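Local coordinates for protein spore cortex-lytic enzyme (Bacillus cereus ATCC 14579, PDB 6TCI) that probably acts as an N-acetylmuramyl-L-alanine amidase that hydrolyses the spore cortex during germination, represented here by its N-terminal peptidoglycan-binding domain, at residues A[5-8]-A[14-17]; A[20-25]-A[66-71]; A[27-32]-A[39-44]; A[48-51]-A[55-58]. All coordinates share one frame; numbering follows the deposited sequence.

Contact 1 of 4, residues A[5-8]-A[14-17]; sequences QVIQ and EDVI
Ile7 lays its side chain against Asp15 and Val16 at the start of helix 14-25. The apolar part is carried by two branches of this one isoleucine. The CG1-CD1 arm goes to Asp15, where Ile7 CD1 lies 3.8 Å from Asp15 CB and also 3.8 Å from Asp15 O. The arm is straight (chi2 176°), and this extends the methyl as far as the helix backbone. The other branch serves Val16: Ile7 CG2 meets Val16 CG2 at 3.9 Å, methyl to methyl. Ile7 CG2 stands opposite its own backbone N across the CA-CB bond, while CG1 sits beside that N, with chi1 at -39°. One residue thus spans two consecutive helix positions. Phe2 and Phe37 also touch Ile7, and Phe2 reaches Asp15 as well.

In the fold, this contact brings the N-terminal arm back onto the first helix of the peptidoglycan-binding domain. The backbone of Ile7 is hydrogen-bonded to Ala60, so the same arm is also tied to the loop that precedes helix 62-71.

The polar part is indirect. Gln5 O and Asp15 OD2 are 4.2 Å apart. Both are acceptors, and each has its own donor. Asp15 OD2 pairs with Ser3 OG, and Gln5 O takes a bond from Lys65 NZ. Ser3 OG is bonded to Gln5 N too, so Ser3 links the backbone of Gln5 to the carboxylate of Asp15.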
loop_
_atom_site.group_PDB
_atom_site.type_symbol
_atom_site.label_atom_id
_atom_site.label_comp_id
_atom_site.label_asym_id
_atom_site.label_seq_id
_atom_site.Cartn_x
_atom_site.Cartn_y
_atom_site.Cartn_z
ATOM N N GLN A 5 -0.704 10.516 -7.230
ATOM C CA GLN A 5 0.000 9.636 -8.152
ATOM C C GLN A 5 -0.211 8.186 -7.745
ATOM O O GLN A 5 -0.240 7.860 -6.555
ATOM C CB GLN A 5 1.497 9.945 -8.160
ATOM C CG GLN A 5 1.813 11.397 -8.445
ATOM C CD GLN A 5 1.412 11.802 -9.846
ATOM O OE1 GLN A 5 2.143 11.557 -10.805
ATOM N NE2 GLN A 5 0.239 12.419 -9.975
ATOM N N VAL A 6 -0.365 7.317 -8.745
ATOM C CA VAL A 6 -0.500 5.889 -8.479
ATOM C C VAL A 6 0.803 5.366 -7.895
ATOM O O VAL A 6 1.890 5.653 -8.411
ATOM C CB VAL A 6 -0.856 5.148 -9.779
ATOM C CG1 VAL A 6 -0.781 3.639 -9.584
ATOM C CG2 VAL A 6 -2.246 5.548 -10.271
ATOM N N ILE A 7 0.704 4.590 -6.811
ATOM C CA ILE A 7 1.871 3.996 -6.165
ATOM C C ILE A 7 2.026 2.580 -6.689
ATOM O O ILE A 7 1.105 1.762 -6.564
ATOM C CB ILE A 7 1.732 3.986 -4.635
ATOM C CG1 ILE A 7 1.084 5.269 -4.114
ATOM C CG2 ILE A 7 3.093 3.766 -3.984
ATOM C CD1 ILE A 7 0.844 5.229 -2.610
ATOM N N GLN A 8 3.187 2.275 -7.265
ATOM C CA GLN A 8 3.387 0.957 -7.848
ATOM C C GLN A 8 4.843 0.551 -7.710
ATOM O O GLN A 8 5.699 1.340 -7.308
ATOM C CB GLN A 8 2.959 0.925 -9.313
ATOM C CG GLN A 8 3.829 1.770 -10.193
ATOM C CD GLN A 8 3.574 1.493 -11.653
ATOM O OE1 GLN A 8 3.150 2.372 -12.395
ATOM N NE2 GLN A 8 3.824 0.257 -12.072
ATOM N N GLU A 14 7.992 9.306 -0.203
ATOM C CA GLU A 14 7.041 9.531 0.885
ATOM C C GLU A 14 5.762 8.718 0.726
ATOM O O GLU A 14 5.241 8.197 1.719
ATOM C CB GLU A 14 6.753 11.026 1.023
ATOM C CG GLU A 14 7.957 11.816 1.502
ATOM C CD GLU A 14 7.667 12.629 2.743
ATOM O OE1 GLU A 14 7.187 13.774 2.601
ATOM O OE2 GLU A 14 7.928 12.128 3.856
ATOM N N ASP A 15 5.217 8.617 -0.495
ATOM C CA ASP A 15 3.999 7.829 -0.684
ATOM C C ASP A 15 4.237 6.373 -0.323
ATOM O O ASP A 15 3.357 5.717 0.243
ATOM C CB ASP A 15 3.522 7.894 -2.136
ATOM C CG ASP A 15 2.636 9.089 -2.427
ATOM O OD1 ASP A 15 2.197 9.785 -1.486
ATOM O OD2 ASP A 15 2.369 9.328 -3.626
ATOM N N VAL A 16 5.416 5.844 -0.662
ATOM C CA VAL A 16 5.714 4.446 -0.364
ATOM C C VAL A 16 5.895 4.231 1.135
ATOM O O VAL A 16 5.459 3.210 1.682
ATOM C CB VAL A 16 6.934 3.970 -1.170
ATOM C CG1 VAL A 16 7.242 2.511 -0.859
ATOM C CG2 VAL A 16 6.693 4.161 -2.655
ATOM N N ILE A 17 6.569 5.166 1.816
ATOM C CA ILE A 17 6.688 5.088 3.272
ATOM C C ILE A 17 5.311 5.022 3.924
ATOM O O ILE A 17 5.058 4.179 4.790
ATOM C CB ILE A 17 7.515 6.264 3.821
ATOM C CG1 ILE A 17 8.949 6.202 3.310
ATOM C CG2 ILE A 17 7.519 6.237 5.344
ATOM C CD1 ILE A 17 9.727 7.470 3.533
#

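Contact 2 of 4, residues A[20-25]-A[66-71]; sequences QSRLKY and QMLVKA
Arg22 NH1 is held by two oxygens, Thr72 OG1 and a water that leads across to Val69. The water accepts from Arg22 NH1 at 2.9 Å and donates to Val69 O at 2.9 Å. It sits at the edge of the guanidinium, in its plane. Thr72 OG1 is in turn shared between Leu68 O and Val69 O at the end of helix 62-71. Arg22 NE forms a salt bridge with Glu18, one turn earlier on its own helix. These partners restrain the rotation of the guanidinium.

Val69 covers one face of that group. Its CG2 methyl stands 3.9 Å above the plane, over the centre, and Val69 CG2 is 3.9 Å from Arg22 CZ. The arginine chain is extended from CG to NE (chi2 -175°, chi3 -174°), which carries the charged end past Leu68 to Val69.

The carbon part of Arg22 packs obliquely on Leu68. Arg22 CB lies 3.7 Å from Leu68 CG, and Arg22 CD is 3.9 Å from the same Leu68 CG. Deeper in, Leu23 crosses Leu68 at about a right angle, with Leu23 CD2 at 4.1 Å from Leu68 CD1. The contact runs from the water-bridged arginine end to these buried leucines.

The axes of the two segments approach to 10.0 Å and cross at 47°. First and last helix meet side by side, and both pack through Leu23 and Leu68 on Phe48 of the middle one, as in the small three-helix fold of peptidoglycan-binding domains.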
loop_
_atom_site.group_PDB
_atom_site.type_symbol
_atom_site.label_atom_id
_atom_site.label_comp_id
_atom_site.label_asym_id
_atom_site.label_seq_id
_atom_site.Cartn_x
_atom_site.Cartn_y
_atom_site.Cartn_z
ATOM N N GLN A 20 3.595 1.591 3.029
ATOM C CA GLN A 20 4.147 0.486 3.805
ATOM C C GLN A 20 3.735 0.582 5.265
ATOM O O GLN A 20 3.424 -0.432 5.893
ATOM C CB GLN A 20 5.671 0.464 3.693
ATOM C CG GLN A 20 6.175 0.056 2.318
ATOM C CD GLN A 20 7.675 0.222 2.191
ATOM O OE1 GLN A 20 8.286 1.010 2.922
ATOM N NE2 GLN A 20 8.281 -0.510 1.257
ATOM N N SER A 21 3.721 1.797 5.816
ATOM C CA SER A 21 3.371 1.971 7.223
ATOM C C SER A 21 1.906 1.638 7.482
ATOM O O SER A 21 1.575 0.994 8.492
ATOM C CB SER A 21 3.670 3.407 7.659
ATOM O OG SER A 21 5.058 3.703 7.526
ATOM N N ARG A 22 1.005 2.099 6.607
ATOM C CA ARG A 22 -0.404 1.756 6.789
ATOM C C ARG A 22 -0.629 0.258 6.629
ATOM O O ARG A 22 -1.381 -0.349 7.402
ATOM C CB ARG A 22 -1.277 2.542 5.813
ATOM C CG ARG A 22 -1.416 4.013 6.179
ATOM C CD ARG A 22 -2.394 4.729 5.259
ATOM N NE ARG A 22 -2.454 6.174 5.488
ATOM C CZ ARG A 22 -3.252 6.767 6.370
ATOM N NH1 ARG A 22 -4.072 6.049 7.140
ATOM N NH2 ARG A 22 -3.241 8.090 6.481
ATOM N N LEU A 23 0.025 -0.361 5.640
ATOM C CA LEU A 23 -0.111 -1.804 5.469
ATOM C C LEU A 23 0.453 -2.553 6.669
ATOM O O LEU A 23 -0.060 -3.610 7.041
ATOM C CB LEU A 23 0.571 -2.260 4.178
ATOM C CG LEU A 23 -0.097 -1.864 2.861
ATOM C CD1 LEU A 23 0.815 -2.175 1.691
ATOM C CD2 LEU A 23 -1.413 -2.591 2.691
ATOM N N LYS A 24 1.523 -2.034 7.276
ATOM C CA LYS A 24 2.067 -2.672 8.470
ATOM C C LYS A 24 1.094 -2.563 9.635
ATOM O O LYS A 24 0.851 -3.546 10.346
ATOM C CB LYS A 24 3.417 -2.053 8.829
ATOM C CG LYS A 24 3.998 -2.577 10.135
ATOM C CD LYS A 24 5.401 -2.045 10.360
ATOM C CE LYS A 24 6.381 -2.652 9.377
ATOM N NZ LYS A 24 6.492 -4.127 9.564
ATOM N N TYR A 25 0.514 -1.375 9.830
ATOM C CA TYR A 25 -0.447 -1.172 10.911
ATOM C C TYR A 25 -1.632 -2.117 10.782
ATOM O O TYR A 25 -2.181 -2.575 11.793
ATOM C CB TYR A 25 -0.916 0.284 10.889
ATOM C CG TYR A 25 -1.661 0.726 12.129
ATOM C CD1 TYR A 25 -0.982 1.030 13.300
ATOM C CD2 TYR A 25 -3.046 0.854 12.122
ATOM C CE1 TYR A 25 -1.653 1.445 14.423
ATOM C CE2 TYR A 25 -3.730 1.262 13.252
ATOM C CZ TYR A 25 -3.025 1.560 14.399
ATOM O OH TYR A 25 -3.685 1.970 15.537
ATOM N N GLN A 66 -7.918 5.245 -0.776
ATOM C CA GLN A 66 -9.041 5.641 0.067
ATOM C C GLN A 66 -9.437 4.519 1.013
ATOM O O GLN A 66 -9.739 4.765 2.189
ATOM C CB GLN A 66 -10.223 6.064 -0.803
ATOM C CG GLN A 66 -10.027 7.425 -1.455
ATOM C CD GLN A 66 -10.902 7.626 -2.674
ATOM O OE1 GLN A 66 -11.864 6.885 -2.892
ATOM N NE2 GLN A 66 -10.568 8.629 -3.483
ATOM N N MET A 67 -9.420 3.276 0.522
ATOM C CA MET A 67 -9.737 2.140 1.378
ATOM C C MET A 67 -8.687 1.958 2.468
ATOM O O MET A 67 -9.023 1.638 3.612
ATOM C CB MET A 67 -9.860 0.877 0.529
ATOM C CG MET A 67 -10.282 -0.355 1.308
ATOM S SD MET A 67 -12.035 -0.354 1.724
ATOM C CE MET A 67 -12.764 -0.574 0.106
ATOM N N LEU A 68 -7.414 2.156 2.129
ATOM C CA LEU A 68 -6.351 1.980 3.111
ATOM C C LEU A 68 -6.439 3.033 4.211
ATOM O O LEU A 68 -6.230 2.726 5.393
ATOM C CB LEU A 68 -4.995 1.997 2.404
ATOM C CG LEU A 68 -3.794 1.650 3.279
ATOM C CD1 LEU A 68 -3.996 0.306 3.981
ATOM C CD2 LEU A 68 -2.518 1.659 2.444
ATOM N N VAL A 69 -6.776 4.274 3.846
ATOM C CA VAL A 69 -6.990 5.320 4.841
ATOM C C VAL A 69 -8.191 4.988 5.723
ATOM O O VAL A 69 -8.135 5.133 6.951
ATOM C CB VAL A 69 -7.128 6.685 4.141
ATOM C CG1 VAL A 69 -7.560 7.736 5.119
ATOM C CG2 VAL A 69 -5.805 7.073 3.473
ATOM N N LYS A 70 -9.292 4.538 5.121
ATOM C CA LYS A 70 -10.468 4.168 5.904
ATOM C C LYS A 70 -10.165 3.005 6.843
ATOM O O LYS A 70 -10.605 2.997 8.000
ATOM C CB LYS A 70 -11.621 3.824 4.959
ATOM C CG LYS A 70 -12.936 3.472 5.652
ATOM C CD LYS A 70 -14.021 3.143 4.629
ATOM C CE LYS A 70 -15.332 2.773 5.300
ATOM N N ALA A 71 -9.385 2.028 6.377
ATOM C CA ALA A 71 -9.073 0.847 7.174
ATOM C C ALA A 71 -8.113 1.135 8.323
ATOM O O ALA A 71 -8.045 0.335 9.262
ATOM C CB ALA A 71 -8.467 -0.235 6.283
HETATM O O HOH W 1 -6.437 6.747 8.692
#

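Contact 3 of 4, residues A[27-32]-A[39-44]; sequences GFYTGK and WGTYWA
The Tyr29 ring presents its edge to the first turn of helix 39-51. The carbonyl carbon of Gly40 lies at that edge in the ring plane. Gly40 O is near the plane too, 3.6 Å from Tyr29 CD1. Ala44 CB is another neighbour at the edge. One face of the ring is covered by the loop itself: Gly31 N stands 3.9 Å above its centre. Thr41 OG1 approaches obliquely, 3.6 Å from Tyr29 CE1, and has its polar partner in Gln20 NE2. Tyr29 CG is turned opposite its backbone N (chi1 -178°), which swings the ring toward Gly40 and Thr41. The hydroxyl then closes back on the loop. Tyr29 OH donates to Lys32 O at 2.6 Å, from 46° out of the carbonyl plane.

The loop 27-32 comes just after helix 14-25. Gly27 ends that helix in a Schellman motif with positive phi, and the next residues pass along the second helix of the peptidoglycan-binding domain. Lys24 NZ bonds to Tyr29 O and Gly31 O and holds the loop to the first helix.

Ala44 points its CB at the loop, where the two backbones come close. Its CB lies 3.3 Å from Phe28 O and 3.9 Å from Tyr29 CB. Phe28 CB is 3.7 Å from Ala44 O, and the Phe28 ring leads off toward Asn47, Lys51 and Phe52.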
loop_
_atom_site.group_PDB
_atom_site.type_symbol
_atom_site.label_atom_id
_atom_site.label_comp_id
_atom_site.label_asym_id
_atom_site.label_seq_id
_atom_site.Cartn_x
_atom_site.Cartn_y
_atom_site.Cartn_z
ATOM N N GLY A 27 -1.431 -5.100 9.426
ATOM C CA GLY A 27 -0.963 -6.472 9.527
ATOM C C GLY A 27 -0.621 -7.146 8.218
ATOM O O GLY A 27 -0.530 -8.380 8.180
ATOM N N PHE A 28 -0.444 -6.390 7.143
ATOM C CA PHE A 28 -0.136 -6.979 5.847
ATOM C C PHE A 28 1.331 -6.877 5.460
ATOM O O PHE A 28 1.842 -7.778 4.783
ATOM C CB PHE A 28 -0.976 -6.326 4.744
ATOM C CG PHE A 28 -2.438 -6.610 4.851
ATOM C CD1 PHE A 28 -2.978 -7.757 4.289
ATOM C CD2 PHE A 28 -3.276 -5.732 5.515
ATOM C CE1 PHE A 28 -4.333 -8.024 4.391
ATOM C CE2 PHE A 28 -4.629 -5.994 5.630
ATOM C CZ PHE A 28 -5.158 -7.137 5.060
ATOM N N TYR A 29 2.017 -5.806 5.852
ATOM C CA TYR A 29 3.406 -5.583 5.470
ATOM C C TYR A 29 4.306 -5.928 6.648
ATOM O O TYR A 29 4.240 -5.274 7.694
ATOM C CB TYR A 29 3.627 -4.135 5.035
ATOM C CG TYR A 29 5.038 -3.855 4.584
ATOM C CD1 TYR A 29 5.503 -4.313 3.357
ATOM C CD2 TYR A 29 5.912 -3.137 5.384
ATOM C CE1 TYR A 29 6.796 -4.063 2.944
ATOM C CE2 TYR A 29 7.207 -2.886 4.978
ATOM C CZ TYR A 29 7.643 -3.349 3.760
ATOM O OH TYR A 29 8.934 -3.095 3.356
ATOM N N THR A 30 5.157 -6.944 6.461
ATOM C CA THR A 30 5.976 -7.520 7.519
ATOM C C THR A 30 7.393 -6.966 7.575
ATOM O O THR A 30 8.031 -7.061 8.633
ATOM C CB THR A 30 6.055 -9.048 7.345
ATOM O OG1 THR A 30 6.852 -9.364 6.196
ATOM C CG2 THR A 30 4.673 -9.642 7.150
ATOM N N GLY A 31 7.902 -6.409 6.478
ATOM C CA GLY A 31 9.295 -6.032 6.388
ATOM C C GLY A 31 9.585 -4.670 6.991
ATOM O O GLY A 31 8.761 -4.053 7.670
ATOM N N LYS A 32 10.804 -4.203 6.738
ATOM C CA LYS A 32 11.217 -2.889 7.202
ATOM C C LYS A 32 10.569 -1.832 6.322
ATOM O O LYS A 32 10.563 -1.956 5.091
ATOM C CB LYS A 32 12.738 -2.755 7.129
ATOM C CG LYS A 32 13.282 -1.512 7.813
ATOM N N TRP A 39 8.981 -6.424 -3.876
ATOM C CA TRP A 39 8.116 -7.595 -3.746
ATOM C C TRP A 39 7.298 -7.561 -2.461
ATOM O O TRP A 39 6.092 -7.849 -2.473
ATOM C CB TRP A 39 8.949 -8.878 -3.785
ATOM C CG TRP A 39 8.220 -10.004 -3.119
ATOM C CD1 TRP A 39 8.435 -10.493 -1.868
ATOM C CD2 TRP A 39 7.111 -10.739 -3.652
ATOM N NE1 TRP A 39 7.540 -11.499 -1.591
ATOM C CE2 TRP A 39 6.719 -11.673 -2.673
ATOM C CE3 TRP A 39 6.423 -10.708 -4.868
ATOM C CZ2 TRP A 39 5.658 -12.555 -2.863
ATOM C CZ3 TRP A 39 5.376 -11.592 -5.061
ATOM C CH2 TRP A 39 5.002 -12.499 -4.064
ATOM N N GLY A 40 7.929 -7.221 -1.338
ATOM C CA GLY A 40 7.215 -7.277 -0.077
ATOM C C GLY A 40 6.047 -6.316 -0.029
ATOM O O GLY A 40 5.021 -6.609 0.593
ATOM N N THR A 41 6.184 -5.165 -0.687
ATOM C CA THR A 41 5.100 -4.193 -0.752
ATOM C C THR A 41 4.025 -4.634 -1.736
ATOM O O THR A 41 2.829 -4.481 -1.466
ATOM C CB THR A 41 5.684 -2.836 -1.152
ATOM O OG1 THR A 41 6.748 -2.492 -0.253
ATOM C CG2 THR A 41 4.629 -1.754 -1.125
ATOM N N TYR A 42 4.445 -5.184 -2.878
ATOM C CA TYR A 42 3.514 -5.737 -3.856
ATOM C C TYR A 42 2.652 -6.819 -3.223
ATOM O O TYR A 42 1.419 -6.806 -3.345
ATOM C CB TYR A 42 4.349 -6.317 -4.998
ATOM C CG TYR A 42 3.620 -7.012 -6.129
ATOM C CD1 TYR A 42 3.078 -6.291 -7.188
ATOM C CD2 TYR A 42 3.538 -8.402 -6.171
ATOM C CE1 TYR A 42 2.440 -6.934 -8.236
ATOM C CE2 TYR A 42 2.913 -9.053 -7.223
ATOM C CZ TYR A 42 2.368 -8.320 -8.252
ATOM O OH TYR A 42 1.740 -8.970 -9.289
ATOM N N TRP A 43 3.295 -7.766 -2.527
ATOM C CA TRP A 43 2.587 -8.860 -1.866
ATOM C C TRP A 43 1.616 -8.338 -0.809
ATOM O O TRP A 43 0.434 -8.706 -0.793
ATOM C CB TRP A 43 3.633 -9.787 -1.244
ATOM C CG TRP A 43 3.117 -10.926 -0.421
ATOM C CD1 TRP A 43 3.282 -11.096 0.922
ATOM C CD2 TRP A 43 2.404 -12.080 -0.885
ATOM N NE1 TRP A 43 2.698 -12.268 1.330
ATOM C CE2 TRP A 43 2.148 -12.892 0.241
ATOM C CE3 TRP A 43 1.939 -12.495 -2.135
ATOM C CZ2 TRP A 43 1.460 -14.102 0.151
ATOM C CZ3 TRP A 43 1.249 -13.697 -2.221
ATOM C CH2 TRP A 43 1.020 -14.484 -1.085
ATOM N N ALA A 44 2.107 -7.482 0.093
ATOM C CA ALA A 44 1.248 -6.927 1.137
ATOM C C ALA A 44 0.063 -6.184 0.541
ATOM O O ALA A 44 -1.067 -6.314 1.021
ATOM C CB ALA A 44 2.055 -5.981 2.027
#

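Contact 4 of 4, residues A[48-51]-A[55-58]; sequences FQEK and PVDG
Gln49 reaches from the last turn of helix 39-51 into the loop 55-58 and bonds to it with both ends of its amide. Gln49 OE1 accepts two backbone N-H groups. Asp57 N is 3.0 Å from Gln49 OE1 and comes from above the carbonyl plane, 38° out of it. Gly58 N is also 3.0 Å from Gln49 OE1, but is tilted only 17° from the plane. Both bonds are nearly straight. On the other end, Gln49 NE2 donates to Asp57 OD1 at 3.1 Å. The amide and carboxylate planes are 70° apart, and OD1 is met from above its own plane. Pro55 O packs close by, 3.3 Å from Gln49 CD.

Val56 packs on Glu50, the next residue of the helix. Val56 CG2 lies 3.7 Å from Glu50 N and 3.7 Å from Glu50 OE1, so its methyl rests on the helix backbone and beside the bent glutamate chain.

Further partners set these groups. Gln49 NE2 also bonds to Thr64 OG1, and Asp57 OD1 accepts from Leu59 N. Asp57 CG lies between its own N and carbonyl carbon, which turns OD1 back toward the glutamine. Gly58 has positive phi, and the chain turns here toward helix 62-71. The loop 55-58 lies between the second and third helices of the peptidoglycan-binding domain.

Since OE1 takes two N-H donors while NE2 faces acceptors, the bonds fix which way round the buried amide sits. A half-turn would set N-H against N-H. The NE2 and Leu59 donors would probably favour a charged Asp57.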
loop_
_atom_site.group_PDB
_atom_site.type_symbol
_atom_site.label_atom_id
_atom_site.label_comp_id
_atom_site.label_asym_id
_atom_site.label_seq_id
_atom_site.Cartn_x
_atom_site.Cartn_y
_atom_site.Cartn_z
ATOM N N PHE A 48 -3.924 -6.974 0.931
ATOM C CA PHE A 48 -4.859 -5.970 1.421
ATOM C C PHE A 48 -6.028 -5.805 0.460
ATOM O O PHE A 48 -7.191 -5.769 0.878
ATOM C CB PHE A 48 -4.142 -4.633 1.615
ATOM C CG PHE A 48 -5.075 -3.502 1.902
ATOM C CD1 PHE A 48 -5.531 -3.288 3.192
ATOM C CD2 PHE A 48 -5.532 -2.677 0.891
ATOM C CE1 PHE A 48 -6.415 -2.272 3.474
ATOM C CE2 PHE A 48 -6.419 -1.648 1.172
ATOM C CZ PHE A 48 -6.861 -1.455 2.468
ATOM N N GLN A 49 -5.730 -5.686 -0.841
ATOM C CA GLN A 49 -6.800 -5.535 -1.822
ATOM C C GLN A 49 -7.770 -6.708 -1.771
ATOM O O GLN A 49 -8.991 -6.508 -1.795
ATOM C CB GLN A 49 -6.214 -5.350 -3.223
ATOM C CG GLN A 49 -5.534 -3.996 -3.391
ATOM C CD GLN A 49 -4.803 -3.881 -4.712
ATOM O OE1 GLN A 49 -4.178 -4.836 -5.171
ATOM N NE2 GLN A 49 -4.880 -2.709 -5.330
ATOM N N GLU A 50 -7.248 -7.935 -1.685
ATOM C CA GLU A 50 -8.107 -9.114 -1.622
ATOM C C GLU A 50 -8.994 -9.079 -0.385
ATOM O O GLU A 50 -10.210 -9.295 -0.474
ATOM C CB GLU A 50 -7.251 -10.383 -1.651
ATOM C CG GLU A 50 -8.057 -11.678 -1.613
ATOM C CD GLU A 50 -8.116 -12.360 -2.961
ATOM O OE1 GLU A 50 -7.093 -12.347 -3.682
ATOM O OE2 GLU A 50 -9.185 -12.913 -3.298
ATOM N N LYS A 51 -8.403 -8.789 0.778
ATOM C CA LYS A 51 -9.163 -8.785 2.025
ATOM C C LYS A 51 -10.269 -7.739 1.998
ATOM O O LYS A 51 -11.364 -7.968 2.531
ATOM C CB LYS A 51 -8.222 -8.517 3.204
ATOM C CG LYS A 51 -8.901 -8.489 4.571
ATOM C CD LYS A 51 -9.439 -9.871 4.963
ATOM C CE LYS A 51 -8.309 -10.874 5.139
ATOM N NZ LYS A 51 -8.748 -12.092 5.874
ATOM N N PRO A 55 -10.201 -4.825 -6.531
ATOM C CA PRO A 55 -9.460 -5.536 -7.577
ATOM C C PRO A 55 -8.016 -5.726 -7.144
ATOM O O PRO A 55 -7.374 -4.797 -6.649
ATOM C CB PRO A 55 -9.562 -4.595 -8.782
ATOM C CG PRO A 55 -10.805 -3.805 -8.536
ATOM C CD PRO A 55 -10.893 -3.632 -7.048
ATOM N N VAL A 56 -7.516 -6.946 -7.313
ATOM C CA VAL A 56 -6.197 -7.329 -6.821
ATOM C C VAL A 56 -5.194 -7.138 -7.952
ATOM O O VAL A 56 -5.187 -7.897 -8.927
ATOM C CB VAL A 56 -6.193 -8.773 -6.306
ATOM C CG1 VAL A 56 -4.813 -9.140 -5.772
ATOM C CG2 VAL A 56 -7.268 -8.960 -5.242
ATOM N N ASP A 57 -4.342 -6.118 -7.827
ATOM C CA ASP A 57 -3.381 -5.830 -8.885
ATOM C C ASP A 57 -2.030 -5.325 -8.380
ATOM O O ASP A 57 -1.052 -5.319 -9.136
ATOM C CB ASP A 57 -3.965 -4.855 -9.907
ATOM C CG ASP A 57 -4.563 -3.625 -9.264
ATOM O OD1 ASP A 57 -3.996 -3.135 -8.261
ATOM O OD2 ASP A 57 -5.605 -3.140 -9.769
ATOM N N GLY A 58 -1.946 -4.904 -7.116
ATOM C CA GLY A 58 -0.680 -4.411 -6.613
ATOM C C GLY A 58 -0.331 -2.992 -7.003
ATOM O O GLY A 58 0.828 -2.592 -6.836
#

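From the N terminus, contact 1 closes first, over the short loop between the arm and the start of helix 14-25. Contact 2 opens next on the same helix and closes only at helix 62-71, so it spans most of the chain. Contacts 3 and 4 are both nested inside that span, one after the other. Contact 3 folds the loop after the first helix onto helix 39-51, and contact 4 folds the loop after helix 39-51 back onto its end. None of the four cross. Phe48 of contact 4 packs against Met67 and Ala71 of contact 2, and Phe28 of contact 3 touches Phe48 and Lys51. Phe28 N probably bonds to Leu23 O, joining contacts 2 and 3.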